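Local coordinates for tautomerase domain-containing protein (Gammaproteobacteria bacterium SG8_31, PDB 7M59) that is of unassigned function but belongs to the tautomerase superfamily of small beta-alpha-beta proteins and forms an assembly of six chains, at residues Q15-A18 with M19-I23. Sequence-based numbering, arbitrary orientation.
Sequences QKQA and MAEAI
Gln17 and Glu21 meet one turn apart on helix 13-31, the helix of the beta-alpha-beta unit in this tautomerase-fold subunit, where strands 2-8 and 39-45 run parallel beneath it. Around them the helix is regular: successive i+4 to i backbone hydrogen bonds run from Met19 N to Gln15 O (2.9 Å), Ala20 N to Lys16 O (3.0 Å), Glu21 N to Gln17 O and Ala22 N to Ala18 O. The tight side faces the sheet, where Met19 lies buried on Cys5 and Ile42, and Ala20, also buried, on Val40. Within the helix itself the fit is close too: Met19 CB lies 3.5 Å and Ala20 CB 3.6 Å from Lys16 O. On another flank Ala18 packs on Thr30 and Ala22 on Ala26, both of the second subunit. Lys16 lies on Ile7 and Ile42, and its NZ forms a salt bridge with Glu44 and a hydrogen bond with His49 NE2 of the third subunit.

The more open side carries the polar pair, though Val51 of the third subunit closes over Gln17. Gln17 leaves the backbone with CG anti to N (chi1 179°), then bends at chi2 (62°), which swings its amide along the helix toward the next turn. The Glu21 chain runs straight out to its carboxylate and leans back toward Gln17, its CG lying 3.3 Å from Gln17 O. The amide and carboxylate planes stand almost perpendicular, 89° apart. One amide N-H does the gripping: NE2 of Gln17 donates within its own amide plane, yet reaches OE2 of Glu21 from above the carboxylate plane, at 2.7 Å.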
# COMPACT_ATOMS: atom_id res chain seq x y z
N GLN A 15 13.77 4.49 18.17
CA GLN A 15 13.98 5.08 16.85
C GLN A 15 12.69 5.12 16.04
O GLN A 15 12.39 6.12 15.39
CB GLN A 15 15.04 4.30 16.08
CG GLN A 15 16.47 4.46 16.57
CD GLN A 15 17.40 3.58 15.77
OE1 GLN A 15 17.39 2.36 15.92
NE2 GLN A 15 18.18 4.19 14.89
N LYS A 16 11.93 4.02 16.05
CA LYS A 16 10.69 3.97 15.28
C LYS A 16 9.65 4.94 15.82
O LYS A 16 8.93 5.58 15.05
CB LYS A 16 10.16 2.53 15.25
CG LYS A 16 11.02 1.60 14.40
CD LYS A 16 10.46 0.19 14.35
CE LYS A 16 10.78 -0.58 15.64
NZ LYS A 16 10.31 -1.99 15.56
N GLN A 17 9.56 5.08 17.15
CA GLN A 17 8.63 6.05 17.71
C GLN A 17 9.06 7.48 17.38
O GLN A 17 8.22 8.33 17.05
CB GLN A 17 8.50 5.86 19.22
CG GLN A 17 7.56 6.85 19.92
CD GLN A 17 6.11 6.77 19.43
OE1 GLN A 17 5.71 5.78 18.81
NE2 GLN A 17 5.33 7.80 19.73
N ALA A 18 10.37 7.75 17.45
CA ALA A 18 10.88 9.05 17.04
C ALA A 18 10.53 9.35 15.59
O ALA A 18 10.15 10.48 15.26
CB ALA A 18 12.39 9.11 17.24
N MET A 19 10.65 8.35 14.72
CA MET A 19 10.29 8.55 13.32
C MET A 19 8.81 8.86 13.18
O MET A 19 8.43 9.78 12.44
CB MET A 19 10.65 7.32 12.49
CG MET A 19 10.39 7.52 11.00
SD MET A 19 10.54 6.01 10.03
CE MET A 19 9.13 5.05 10.58
N ALA A 20 7.96 8.10 13.86
CA ALA A 20 6.52 8.30 13.73
C ALA A 20 6.11 9.68 14.23
O ALA A 20 5.29 10.36 13.61
CB ALA A 20 5.76 7.20 14.48
N GLU A 21 6.70 10.11 15.34
CA GLU A 21 6.39 11.44 15.87
C GLU A 21 6.89 12.54 14.94
O GLU A 21 6.18 13.52 14.69
CB GLU A 21 7.00 11.59 17.27
CG GLU A 21 6.29 10.73 18.29
CD GLU A 21 6.95 10.76 19.66
OE1 GLU A 21 8.02 11.38 19.80
OE2 GLU A 21 6.39 10.13 20.59
N ALA A 22 8.10 12.39 14.41
CA ALA A 22 8.65 13.41 13.51
C ALA A 22 7.84 13.50 12.22
O ALA A 22 7.63 14.60 11.69
CB ALA A 22 10.11 13.11 13.21
N ILE A 23 7.40 12.36 11.70
CA ILE A 23 6.55 12.39 10.51
C ILE A 23 5.21 13.04 10.82
O ILE A 23 4.68 13.82 10.01
CB ILE A 23 6.37 10.96 9.94
CG1 ILE A 23 7.67 10.51 9.28
CG2 ILE A 23 5.21 10.93 8.94
CD1 ILE A 23 7.69 9.03 8.85